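Local coordinates for VgrG protein (Vibrio cholerae, PDB 4DTH) that binds ATP and magnesium in its actin cross-linking domain and, as a toxin of this family, probably uses the ATP to join G-actin molecules covalently, at residues A[182-187]-A[228-233]; A[207-212]-A[299-304]; A[221-226]-A[287-292]. All coordinates share one frame; numbering follows the deposited sequence.

Interaction 1. Residues A[182-187]-A[228-233]; sequences KGFGTS and FAYLTS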
ATOM      1  N   LYS A 182      18.308  -1.950  -5.398  1.00 25.03           N
ATOM      2  CA  LYS A 182      19.565  -2.684  -5.555  1.00 26.18           C
ATOM      3  C   LYS A 182      19.808  -3.723  -4.442  1.00 31.94           C
ATOM      4  O   LYS A 182      20.683  -4.580  -4.580  1.00 32.83           O
ATOM      5  CB  LYS A 182      20.753  -1.718  -5.709  1.00 28.26           C
ATOM      6  CG  LYS A 182      21.107  -0.950  -4.442  1.00 35.61           C
ATOM      7  CD  LYS A 182      22.374  -0.139  -4.626  1.00 45.56           C
ATOM      8  CE  LYS A 182      22.793   0.459  -3.314  1.00 58.71           C
ATOM      9  NZ  LYS A 182      23.849   1.488  -3.471  1.00 66.82           N
ATOM     10  N   GLY A 183      19.038  -3.639  -3.363  1.00 23.18           N
ATOM     11  CA  GLY A 183      19.182  -4.560  -2.240  1.00 22.74           C
ATOM     12  C   GLY A 183      18.377  -5.837  -2.353  1.00 26.47           C
ATOM     13  O   GLY A 183      18.701  -6.823  -1.686  1.00 26.05           O
ATOM     14  N   PHE A 184      17.301  -5.827  -3.162  1.00 22.83           N
ATOM     15  CA  PHE A 184      16.426  -6.997  -3.294  1.00 21.58           C
ATOM     16  C   PHE A 184      17.146  -8.180  -3.941  1.00 25.01           C
ATOM     17  O   PHE A 184      17.462  -8.144  -5.128  1.00 24.54           O
ATOM     18  CB  PHE A 184      15.126  -6.658  -4.034  1.00 22.89           C
ATOM     19  CG  PHE A 184      13.972  -7.542  -3.623  1.00 23.99           C
ATOM     20  CD1 PHE A 184      13.941  -8.886  -3.980  1.00 25.21           C
ATOM     21  CD2 PHE A 184      12.900  -7.025  -2.901  1.00 24.90           C
ATOM     22  CE1 PHE A 184      12.878  -9.706  -3.590  1.00 25.82           C
ATOM     23  CE2 PHE A 184      11.842  -7.845  -2.511  1.00 26.77           C
ATOM     24  CZ  PHE A 184      11.831  -9.176  -2.863  1.00 24.75           C
ATOM     25  N   GLY A 185      17.368  -9.211  -3.134  1.00 22.79           N
ATOM     26  CA  GLY A 185      18.084 -10.422  -3.519  1.00 22.89           C
ATOM     27  C   GLY A 185      19.429 -10.543  -2.825  1.00 28.19           C
ATOM     28  O   GLY A 185      20.048 -11.610  -2.866  1.00 27.79           O
ATOM     29  N   THR A 186      19.897  -9.451  -2.170  1.00 26.04           N
ATOM     30  CA  THR A 186      21.194  -9.461  -1.469  1.00 26.66           C
ATOM     31  C   THR A 186      21.114 -10.078  -0.067  1.00 32.45           C
ATOM     32  O   THR A 186      22.159 -10.412   0.499  1.00 32.42           O
ATOM     33  CB  THR A 186      21.853  -8.068  -1.435  1.00 29.27           C
ATOM     34  OG1 THR A 186      21.098  -7.209  -0.573  1.00 30.48           O
ATOM     35  CG2 THR A 186      22.036  -7.451  -2.824  1.00 29.58           C
ATOM     36  N   SER A 187      19.888 -10.188   0.518  1.00 29.27           N
ATOM     37  CA  SER A 187      19.635 -10.744   1.863  1.00 29.68           C
ATOM     38  C   SER A 187      20.474 -10.033   2.960  1.00 35.01           C
ATOM     39  O   SER A 187      20.716 -10.613   4.022  1.00 34.85           O
ATOM     40  CB  SER A 187      19.925 -12.251   1.894  1.00 33.24           C
ATOM     41  OG  SER A 187      19.597 -12.934   0.694  1.00 35.62           O
ATOM     42  N   PHE A 228      17.023  -9.490 -12.575  1.00 19.82           N
ATOM     43  CA  PHE A 228      16.401 -10.579 -13.329  1.00 19.10           C
ATOM     44  C   PHE A 228      15.529 -11.439 -12.424  1.00 21.81           C
ATOM     45  O   PHE A 228      14.396 -11.712 -12.791  1.00 21.52           O
ATOM     46  CB  PHE A 228      17.464 -11.446 -14.021  1.00 20.67           C
ATOM     47  CG  PHE A 228      16.906 -12.681 -14.691  1.00 21.13           C
ATOM     48  CD1 PHE A 228      16.401 -12.621 -15.986  1.00 22.94           C
ATOM     49  CD2 PHE A 228      16.920 -13.911 -14.043  1.00 23.06           C
ATOM     50  CE1 PHE A 228      15.926 -13.773 -16.622  1.00 23.06           C
ATOM     51  CE2 PHE A 228      16.454 -15.065 -14.688  1.00 24.68           C
ATOM     52  CZ  PHE A 228      15.947 -14.979 -15.964  1.00 21.93           C
ATOM     53  N   ALA A 229      16.048 -11.871 -11.254  1.00 19.27           N
ATOM     54  CA  ALA A 229      15.260 -12.707 -10.342  1.00 19.55           C
ATOM     55  C   ALA A 229      14.002 -11.993  -9.842  1.00 22.03           C
ATOM     56  O   ALA A 229      12.938 -12.612  -9.781  1.00 20.77           O
ATOM     57  CB  ALA A 229      16.101 -13.159  -9.171  1.00 20.64           C
ATOM     58  N   TYR A 230      14.120 -10.697  -9.516  1.00 19.32           N
ATOM     59  CA  TYR A 230      13.008  -9.887  -9.027  1.00 18.37           C
ATOM     60  C   TYR A 230      11.919  -9.764 -10.101  1.00 21.32           C
ATOM     61  O   TYR A 230      10.762 -10.120  -9.842  1.00 19.69           O
ATOM     62  CB  TYR A 230      13.521  -8.499  -8.585  1.00 19.02           C
ATOM     63  CG  TYR A 230      12.421  -7.570  -8.115  1.00 18.84           C
ATOM     64  CD1 TYR A 230      11.804  -7.755  -6.879  1.00 20.44           C
ATOM     65  CD2 TYR A 230      11.963  -6.535  -8.923  1.00 19.37           C
ATOM     66  CE1 TYR A 230      10.778  -6.917  -6.450  1.00 19.43           C
ATOM     67  CE2 TYR A 230      10.947  -5.679  -8.499  1.00 19.44           C
ATOM     68  CZ  TYR A 230      10.356  -5.877  -7.262  1.00 22.28           C
ATOM     69  OH  TYR A 230       9.340  -5.053  -6.857  1.00 22.08           O
ATOM     70  N   LEU A 231      12.289  -9.266 -11.300  1.00 18.36           N
ATOM     71  CA  LEU A 231      11.339  -9.081 -12.402  1.00 17.53           C
ATOM     72  C   LEU A 231      10.749 -10.398 -12.875  1.00 19.97           C
ATOM     73  O   LEU A 231       9.532 -10.484 -13.020  1.00 18.42           O
ATOM     74  CB  LEU A 231      11.983  -8.334 -13.580  1.00 17.92           C
ATOM     75  CG  LEU A 231      12.219  -6.841 -13.381  1.00 22.05           C
ATOM     76  CD1 LEU A 231      12.889  -6.239 -14.608  1.00 22.37           C
ATOM     77  CD2 LEU A 231      10.893  -6.094 -13.075  1.00 24.01           C
ATOM     78  N   THR A 232      11.589 -11.434 -13.087  1.00 17.29           N
ATOM     79  CA  THR A 232      11.071 -12.734 -13.525  1.00 16.24           C
ATOM     80  C   THR A 232      10.074 -13.287 -12.507  1.00 19.27           C
ATOM     81  O   THR A 232       9.025 -13.767 -12.916  1.00 18.60           O
ATOM     82  CB  THR A 232      12.194 -13.725 -13.863  1.00 20.54           C
ATOM     83  OG1 THR A 232      13.076 -13.136 -14.821  1.00 20.24           O
ATOM     84  CG2 THR A 232      11.652 -15.022 -14.430  1.00 20.12           C
ATOM     85  N   SER A 233      10.376 -13.183 -11.194  1.00 17.25           N
ATOM     86  CA  SER A 233       9.460 -13.664 -10.150  1.00 16.69           C
ATOM     87  C   SER A 233       8.101 -12.957 -10.246  1.00 19.34           C
ATOM     88  O   SER A 233       7.070 -13.619 -10.180  1.00 18.43           O
ATOM     89  CB  SER A 233      10.069 -13.489  -8.762  1.00 19.87           C
ATOM     90  OG  SER A 233      11.211 -14.328  -8.629  1.00 21.99           O
TER

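Interaction 2. Residues A[207-212]-A[299-304]; sequences SQFASL and MKHIKP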
ATOM      1  N   SER A 207      21.092 -17.423  -9.619  1.00 28.03           N
ATOM      2  CA  SER A 207      22.140 -18.328 -10.103  1.00 27.84           C
ATOM      3  C   SER A 207      21.832 -18.802 -11.523  1.00 31.34           C
ATOM      4  O   SER A 207      22.756 -18.980 -12.323  1.00 31.43           O
ATOM      5  CB  SER A 207      22.329 -19.513  -9.162  1.00 33.08           C
ATOM      6  OG  SER A 207      21.110 -20.197  -8.928  1.00 44.23           O
ATOM      7  N   GLN A 208      20.531 -18.937 -11.854  1.00 27.52           N
ATOM      8  CA  GLN A 208      20.109 -19.324 -13.192  1.00 26.50           C
ATOM      9  C   GLN A 208      20.569 -18.260 -14.202  1.00 28.47           C
ATOM     10  O   GLN A 208      21.176 -18.626 -15.201  1.00 28.45           O
ATOM     11  CB  GLN A 208      18.582 -19.522 -13.252  1.00 27.00           C
ATOM     12  CG  GLN A 208      18.110 -20.221 -14.537  1.00 35.61           C
ATOM     13  CD  GLN A 208      18.167 -21.748 -14.496  1.00 47.60           C
ATOM     14  OE1 GLN A 208      17.641 -22.425 -15.382  1.00 34.96           O
ATOM     15  NE2 GLN A 208      18.769 -22.345 -13.458  1.00 45.39           N
ATOM     16  N   PHE A 209      20.362 -16.945 -13.893  1.00 24.11           N
ATOM     17  CA  PHE A 209      20.777 -15.862 -14.805  1.00 23.40           C
ATOM     18  C   PHE A 209      22.298 -15.911 -15.050  1.00 28.51           C
ATOM     19  O   PHE A 209      22.739 -15.756 -16.185  1.00 28.03           O
ATOM     20  CB  PHE A 209      20.367 -14.474 -14.263  1.00 23.79           C
ATOM     21  CG  PHE A 209      20.651 -13.323 -15.201  1.00 24.47           C
ATOM     22  CD1 PHE A 209      19.828 -13.073 -16.289  1.00 26.39           C
ATOM     23  CD2 PHE A 209      21.766 -12.509 -15.014  1.00 25.48           C
ATOM     24  CE1 PHE A 209      20.093 -12.019 -17.159  1.00 27.72           C
ATOM     25  CE2 PHE A 209      22.032 -11.460 -15.885  1.00 27.68           C
ATOM     26  CZ  PHE A 209      21.201 -11.222 -16.952  1.00 26.44           C
ATOM     27  N   ALA A 210      23.074 -16.122 -13.984  1.00 27.41           N
ATOM     28  CA  ALA A 210      24.539 -16.194 -14.047  1.00 28.96           C
ATOM     29  C   ALA A 210      25.000 -17.278 -15.044  1.00 35.09           C
ATOM     30  O   ALA A 210      25.910 -17.021 -15.834  1.00 35.84           O
ATOM     31  CB  ALA A 210      25.102 -16.464 -12.661  1.00 29.85           C
ATOM     32  N   SER A 211      24.316 -18.445 -15.056  1.00 32.86           N
ATOM     33  CA  SER A 211      24.585 -19.564 -15.973  1.00 33.46           C
ATOM     34  C   SER A 211      24.295 -19.216 -17.431  1.00 37.19           C
ATOM     35  O   SER A 211      25.028 -19.662 -18.309  1.00 38.54           O
ATOM     36  CB  SER A 211      23.753 -20.785 -15.590  1.00 39.07           C
ATOM     37  OG  SER A 211      24.078 -21.260 -14.297  1.00 50.02           O
ATOM     38  N   LEU A 212      23.217 -18.441 -17.686  1.00 30.10           N
ATOM     39  CA  LEU A 212      22.782 -18.044 -19.028  1.00 29.28           C
ATOM     40  C   LEU A 212      23.671 -16.988 -19.668  1.00 34.11           C
ATOM     41  O   LEU A 212      23.625 -16.821 -20.890  1.00 34.39           O
ATOM     42  CB  LEU A 212      21.332 -17.466 -18.974  1.00 28.83           C
ATOM     43  CG  LEU A 212      20.233 -18.279 -18.283  1.00 32.92           C
ATOM     44  CD1 LEU A 212      18.955 -17.499 -18.203  1.00 32.93           C
ATOM     45  CD2 LEU A 212      19.952 -19.570 -19.011  1.00 35.46           C
ATOM     46  N   MET A 299      16.181  -8.099 -19.705  1.00 23.48           N
ATOM     47  CA  MET A 299      14.882  -8.139 -20.378  1.00 23.02           C
ATOM     48  C   MET A 299      14.772  -9.231 -21.428  1.00 26.96           C
ATOM     49  O   MET A 299      13.760  -9.938 -21.464  1.00 25.40           O
ATOM     50  CB  MET A 299      14.487  -6.761 -20.942  1.00 24.68           C
ATOM     51  CG  MET A 299      14.353  -5.675 -19.869  1.00 27.00           C
ATOM     52  SD  MET A 299      13.456  -6.162 -18.366  1.00 29.52           S
ATOM     53  CE  MET A 299      11.922  -6.515 -19.021  1.00 26.55           C
ATOM     54  N   LYS A 300      15.821  -9.390 -22.250  1.00 26.34           N
ATOM     55  CA  LYS A 300      15.882 -10.408 -23.299  1.00 26.41           C
ATOM     56  C   LYS A 300      15.743 -11.821 -22.714  1.00 28.52           C
ATOM     57  O   LYS A 300      15.078 -12.658 -23.324  1.00 29.69           O
ATOM     58  CB  LYS A 300      17.185 -10.271 -24.120  1.00 30.26           C
ATOM     59  CG  LYS A 300      16.970  -9.781 -25.557  1.00 59.03           C
ATOM     60  CD  LYS A 300      17.714  -8.477 -25.846  1.00 75.09           C
ATOM     61  CE  LYS A 300      17.450  -7.913 -27.223  1.00 91.32           C
ATOM     62  NZ  LYS A 300      18.716  -7.482 -27.875  1.00103.46           N
ATOM     63  N   HIS A 301      16.302 -12.065 -21.512  1.00 22.97           N
ATOM     64  CA  HIS A 301      16.255 -13.372 -20.845  1.00 22.16           C
ATOM     65  C   HIS A 301      14.955 -13.709 -20.109  1.00 23.73           C
ATOM     66  O   HIS A 301      14.734 -14.877 -19.776  1.00 22.34           O
ATOM     67  CB  HIS A 301      17.479 -13.573 -19.948  1.00 23.24           C
ATOM     68  CG  HIS A 301      18.724 -13.854 -20.722  1.00 26.61           C
ATOM     69  ND1 HIS A 301      19.562 -12.835 -21.136  1.00 28.85           N
ATOM     70  CD2 HIS A 301      19.228 -15.034 -21.152  1.00 28.16           C
ATOM     71  CE1 HIS A 301      20.550 -13.426 -21.795  1.00 28.06           C
ATOM     72  NE2 HIS A 301      20.399 -14.749 -21.815  1.00 28.22           N
ATOM     73  N   ILE A 302      14.083 -12.718 -19.874  1.00 20.04           N
ATOM     74  CA  ILE A 302      12.812 -12.971 -19.182  1.00 19.45           C
ATOM     75  C   ILE A 302      11.811 -13.740 -20.057  1.00 22.95           C
ATOM     76  O   ILE A 302      11.166 -14.651 -19.549  1.00 22.44           O
ATOM     77  CB  ILE A 302      12.192 -11.687 -18.572  1.00 21.75           C
ATOM     78  CG1 ILE A 302      13.164 -11.034 -17.565  1.00 22.60           C
ATOM     79  CG2 ILE A 302      10.833 -11.998 -17.894  1.00 21.99           C
ATOM     80  CD1 ILE A 302      12.712  -9.661 -17.007  1.00 24.60           C
ATOM     81  N   LYS A 303      11.649 -13.337 -21.337  1.00 21.10           N
ATOM     82  CA  LYS A 303      10.704 -13.940 -22.304  1.00 21.51           C
ATOM     83  C   LYS A 303      10.709 -15.498 -22.264  1.00 25.00           C
ATOM     84  O   LYS A 303       9.633 -16.074 -22.063  1.00 24.58           O
ATOM     85  CB  LYS A 303      10.947 -13.430 -23.753  1.00 24.71           C
ATOM     86  CG  LYS A 303      10.763 -11.920 -23.976  1.00 36.15           C
ATOM     87  CD  LYS A 303      10.990 -11.529 -25.460  1.00 40.07           C
ATOM     88  CE  LYS A 303      10.894 -10.033 -25.679  1.00 43.95           C
ATOM     89  NZ  LYS A 303      10.589  -9.662 -27.087  1.00 45.72           N
ATOM     90  N   PRO A 304      11.871 -16.201 -22.368  1.00 21.73           N
ATOM     91  CA  PRO A 304      11.824 -17.677 -22.329  1.00 21.13           C
ATOM     92  C   PRO A 304      11.394 -18.267 -20.995  1.00 22.38           C
ATOM     93  O   PRO A 304      10.871 -19.377 -20.990  1.00 21.63           O
ATOM     94  CB  PRO A 304      13.252 -18.118 -22.698  1.00 23.06           C
ATOM     95  CG  PRO A 304      13.984 -16.899 -23.075  1.00 27.80           C
ATOM     96  CD  PRO A 304      13.243 -15.705 -22.613  1.00 23.27           C
TER
HETATM   97  O   HOH W   1      22.450 -15.924 -23.089  1.00 28.79           O

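Interaction 3. Residues A[221-226]-A[287-292]; sequences KELAAN and VEILSK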
ATOM      1  N   LYS A 221      27.197  -7.767 -13.170  1.00 35.67           N
ATOM      2  CA  LYS A 221      26.564  -9.085 -13.244  1.00 34.70           C
ATOM      3  C   LYS A 221      25.706  -9.499 -12.042  1.00 37.37           C
ATOM      4  O   LYS A 221      24.667 -10.127 -12.237  1.00 36.11           O
ATOM      5  CB  LYS A 221      27.564 -10.172 -13.663  1.00 37.55           C
ATOM      6  CG  LYS A 221      28.608 -10.512 -12.624  1.00 55.55           C
ATOM      7  CD  LYS A 221      29.641 -11.440 -13.211  1.00 70.70           C
ATOM      8  CE  LYS A 221      29.964 -12.596 -12.301  1.00 88.45           C
ATOM      9  NZ  LYS A 221      30.683 -12.161 -11.074  1.00102.56           N
ATOM     10  N   GLU A 222      26.120  -9.118 -10.816  1.00 34.36           N
ATOM     11  CA  GLU A 222      25.375  -9.459  -9.603  1.00 34.71           C
ATOM     12  C   GLU A 222      24.102  -8.611  -9.483  1.00 35.91           C
ATOM     13  O   GLU A 222      23.056  -9.135  -9.088  1.00 34.52           O
ATOM     14  CB  GLU A 222      26.254  -9.352  -8.346  1.00 37.12           C
ATOM     15  CG  GLU A 222      27.499 -10.228  -8.437  1.00 56.25           C
ATOM     16  CD  GLU A 222      27.559 -11.415  -7.505  1.00 91.71           C
ATOM     17  OE1 GLU A 222      26.960 -12.462  -7.838  1.00 93.41           O
ATOM     18  OE2 GLU A 222      28.255 -11.321  -6.469  1.00 92.02           O
ATOM     19  N   LEU A 223      24.192  -7.312  -9.865  1.00 32.03           N
ATOM     20  CA  LEU A 223      23.041  -6.401  -9.876  1.00 31.65           C
ATOM     21  C   LEU A 223      22.058  -6.882 -10.962  1.00 32.69           C
ATOM     22  O   LEU A 223      20.850  -6.940 -10.708  1.00 30.05           O
ATOM     23  CB  LEU A 223      23.501  -4.962 -10.171  1.00 32.50           C
ATOM     24  CG  LEU A 223      22.495  -3.836  -9.934  1.00 37.82           C
ATOM     25  CD1 LEU A 223      22.160  -3.695  -8.469  1.00 38.25           C
ATOM     26  CD2 LEU A 223      23.037  -2.522 -10.442  1.00 42.10           C
ATOM     27  N   ALA A 224      22.587  -7.268 -12.152  1.00 27.88           N
ATOM     28  CA  ALA A 224      21.766  -7.786 -13.253  1.00 26.98           C
ATOM     29  C   ALA A 224      21.038  -9.063 -12.839  1.00 29.65           C
ATOM     30  O   ALA A 224      19.844  -9.175 -13.111  1.00 27.86           O
ATOM     31  CB  ALA A 224      22.614  -8.041 -14.489  1.00 27.83           C
ATOM     32  N   ALA A 225      21.737  -9.998 -12.143  1.00 26.36           N
ATOM     33  CA  ALA A 225      21.132 -11.257 -11.677  1.00 26.09           C
ATOM     34  C   ALA A 225      20.000 -11.008 -10.662  1.00 28.69           C
ATOM     35  O   ALA A 225      18.968 -11.680 -10.722  1.00 26.48           O
ATOM     36  CB  ALA A 225      22.191 -12.173 -11.089  1.00 27.18           C
ATOM     37  N   ASN A 226      20.189 -10.023  -9.757  1.00 24.49           N
ATOM     38  CA  ASN A 226      19.187  -9.637  -8.764  1.00 23.82           C
ATOM     39  C   ASN A 226      17.954  -9.046  -9.437  1.00 25.61           C
ATOM     40  O   ASN A 226      16.833  -9.440  -9.096  1.00 24.77           O
ATOM     41  CB  ASN A 226      19.779  -8.639  -7.754  1.00 26.13           C
ATOM     42  CG  ASN A 226      20.695  -9.276  -6.733  1.00 43.58           C
ATOM     43  OD1 ASN A 226      20.455 -10.366  -6.237  1.00 43.04           O
ATOM     44  ND2 ASN A 226      21.748  -8.594  -6.353  1.00 36.25           N
ATOM     45  N   VAL A 287      14.595  -1.254 -13.999  1.00 29.37           N
ATOM     46  CA  VAL A 287      15.498  -1.274 -15.162  1.00 31.65           C
ATOM     47  C   VAL A 287      16.491  -0.096 -15.119  1.00 35.66           C
ATOM     48  O   VAL A 287      17.639  -0.243 -15.541  1.00 34.88           O
ATOM     49  CB  VAL A 287      14.663  -1.379 -16.479  1.00 37.43           C
ATOM     50  CG1 VAL A 287      15.259  -0.589 -17.640  1.00 38.21           C
ATOM     51  CG2 VAL A 287      14.463  -2.832 -16.867  1.00 37.73           C
ATOM     52  N   GLU A 288      16.054   1.039 -14.526  1.00 31.68           N
ATOM     53  CA  GLU A 288      16.840   2.266 -14.359  1.00 31.73           C
ATOM     54  C   GLU A 288      18.078   2.099 -13.469  1.00 34.86           C
ATOM     55  O   GLU A 288      19.004   2.905 -13.579  1.00 35.50           O
ATOM     56  CB  GLU A 288      15.954   3.417 -13.840  1.00 33.37           C
ATOM     57  CG  GLU A 288      14.808   3.794 -14.771  1.00 44.79           C
ATOM     58  CD  GLU A 288      13.703   4.685 -14.223  1.00 70.20           C
ATOM     59  OE1 GLU A 288      13.833   5.192 -13.085  1.00 62.02           O
ATOM     60  OE2 GLU A 288      12.696   4.875 -14.943  1.00 69.19           O
ATOM     61  N   ILE A 289      18.120   1.064 -12.600  1.00 28.92           N
ATOM     62  CA  ILE A 289      19.275   0.852 -11.726  1.00 28.04           C
ATOM     63  C   ILE A 289      20.448   0.197 -12.465  1.00 33.08           C
ATOM     64  O   ILE A 289      21.545   0.123 -11.916  1.00 32.80           O
ATOM     65  CB  ILE A 289      18.944   0.167 -10.368  1.00 30.87           C
ATOM     66  CG1 ILE A 289      18.789  -1.371 -10.493  1.00 30.64           C
ATOM     67  CG2 ILE A 289      17.742   0.843  -9.654  1.00 30.52           C
ATOM     68  CD1 ILE A 289      18.779  -2.119  -9.170  1.00 34.32           C
ATOM     69  N   LEU A 290      20.200  -0.299 -13.690  1.00 30.26           N
ATOM     70  CA  LEU A 290      21.197  -0.967 -14.536  1.00 29.43           C
ATOM     71  C   LEU A 290      21.635  -0.069 -15.694  1.00 35.10           C
ATOM     72  O   LEU A 290      20.937   0.887 -16.028  1.00 34.98           O
ATOM     73  CB  LEU A 290      20.591  -2.261 -15.137  1.00 28.60           C
ATOM     74  CG  LEU A 290      20.012  -3.304 -14.174  1.00 31.27           C
ATOM     75  CD1 LEU A 290      19.182  -4.330 -14.924  1.00 30.91           C
ATOM     76  CD2 LEU A 290      21.101  -3.996 -13.387  1.00 30.75           C
ATOM     77  N   SER A 291      22.756  -0.438 -16.366  1.00 33.78           N
ATOM     78  CA  SER A 291      23.220   0.253 -17.570  1.00 33.34           C
ATOM     79  C   SER A 291      22.270  -0.157 -18.699  1.00 38.23           C
ATOM     80  O   SER A 291      21.618  -1.196 -18.569  1.00 37.58           O
ATOM     81  CB  SER A 291      24.643  -0.181 -17.905  1.00 34.84           C
ATOM     82  OG  SER A 291      24.715  -1.577 -18.170  1.00 35.92           O
ATOM     83  N   LYS A 292      22.175   0.646 -19.785  1.00 36.40           N
ATOM     84  CA  LYS A 292      21.322   0.366 -20.954  1.00 37.30           C
ATOM     85  C   LYS A 292      21.595  -1.075 -21.458  1.00 40.97           C
ATOM     86  O   LYS A 292      20.652  -1.836 -21.690  1.00 39.96           O
ATOM     87  CB  LYS A 292      21.592   1.408 -22.069  1.00 41.08           C
ATOM     88  CG  LYS A 292      20.690   1.329 -23.306  1.00 64.27           C
ATOM     89  CD  LYS A 292      21.358   1.980 -24.526  1.00 79.17           C
ATOM     90  CE  LYS A 292      20.560   1.812 -25.799  1.00 96.69           C
ATOM     91  NZ  LYS A 292      21.425   1.865 -27.011  1.00109.31           N
TER

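Interaction 1. Residues A[182-187]-A[228-233]
Phe184 and Tyr230 bring segment 182-187 against the helical segment 228-233, with their CA atoms 7.3 Å apart. A type II beta turn runs from Gly183 to Thr186. Its Gly183 O accepts both Thr186 N and, at 2.7 Å, Thr186 OG1. Phe184 sits at the second position of this turn, and its ring reaches the helix. The rings of Phe184 and Tyr230 form an edge-to-face pair, with centroids 5.0 Å apart and planes inclined at 57°. Tyr230 CD1 lies over the centre of the Phe184 ring, 3.8 Å from Phe184 CD1, and Tyr230 CE1 comes 4.1 Å from Phe184 CD2. A chi1 of 178° swings the Tyr230 ring clear of its backbone N and extends it from the helix toward the loop. Tyr201 and Phe350 also meet the Phe184 ring, placing it in an aromatic cluster where the loop after strand 173-180 packs on helix 221-245. No hydrogen bond crosses between the two segments. The edge of Tyr230 is tilted over the face of Phe184, with CD1 leading. The contact therefore rests on the packing of two buried, apolar ring surfaces.

Interaction 2. Residues A[207-212]-A[299-304]
His301 NE2 is linked to Leu212 O through one water, which lies 2.6 Å from Leu212 O and 2.7 Å from His301 NE2. The water donates to the carbonyl, and it meets the imidazole at its edge, in the ring plane. The other ring nitrogen, His301 ND1, is hydrogen-bonded to Ala297 O one turn earlier in its own helix. These two partners should fix the rotation of the imidazole. Phe209 points its ring edge at the face of the His301 imidazole, with centroids 5.7 Å apart and planes nearly perpendicular at 81°. Phe209 CE1 does the touching, 4.1 Å from His301 ND1 and equally near His301 CB. With chi1 at -175°, the Phe209 ring lies beside its own carbonyl carbon, and this carries it out to the histidine. Leu212 runs past His301 in the opposite direction. Its CD1 is 3.9 Å from His301 CD2, and its CB lies as close to that carbon. Phe228 of helix 221-245 packs on both Phe209 and His301 and so ties a third helix to the pair. The arrangement is helix-helix packing in the helical part of the actin cross-linking domain, where the end of helix 204-212 meets helix 292-307 through a T-shaped aromatic pair and a water bridge.

Interaction 3. Residues A[221-226]-A[287-292]
Leu223 and Ala224, in the first turn of helix 221-245, pack against Ile289 and Leu290 in the loop that leads into helix 292-307. This is a helix-to-loop apolar contact within the actin cross-linking domain. The nearest CA atoms, those of Ala224 and Leu290, are 7.0 Å apart. Leu223 is central, because both of its methyl branches are used. It holds CG anti to the backbone N (chi1 -167°), which directs the fork at the loop. Leu223 CD1 meets Ile289 CD1 at 3.8 Å, and the two side chains cross at a slant. Ile289 keeps CG1 between its backbone N and carbonyl carbon (chi1 80°), and the extended chi2 then sends CD1 out to the leucine. Leu290 slides past Leu223 in the opposite direction. Its CD2 lies 3.7 Å from Leu223 CG and also approaches the helix backbone, 3.8 Å from Ala224 N. The Ala224 methyl is a looser neighbour, with CB 4.5 Å from Leu290 CD2. Val298 of helix 292-307 touches both Ala224 and Leu290. Just beyond, Ser291 is the N-cap of that helix: its OG is hydrogen-bonded to Asp294 N and also to Asp219 OD2 in the loop before helix 221-245. The other Leu223 branch lies against Leu290 CD2 and also meets the loop backbone, with Leu223 CD2 3.4 Å from Ile289 O.

Overall arrangement
Helix 221-245 connects the three contacts. Interactions 1 and 3 use neighbouring parts of it, 228-233 and 221-226, with centres about 10 Å apart, and Lys182 CB touches Leu223 CD1 at 3.7 Å between them. Interaction 2 joins the two flanking helices, 204-212 and 292-307. Phe209 links it to both others: its CD1 is 3.4 Å from Phe228 CG, and its CE2 is 3.7 Å from Ala224 CB. Along the chain, interaction 3 is nested within the loop closed by interaction 2. Of the three, interaction 1 lies nearest the middle of the chain, its centre about 20 Å from the chain's centre, and the Tyr230 side chain is about 13 Å from the bound ATP.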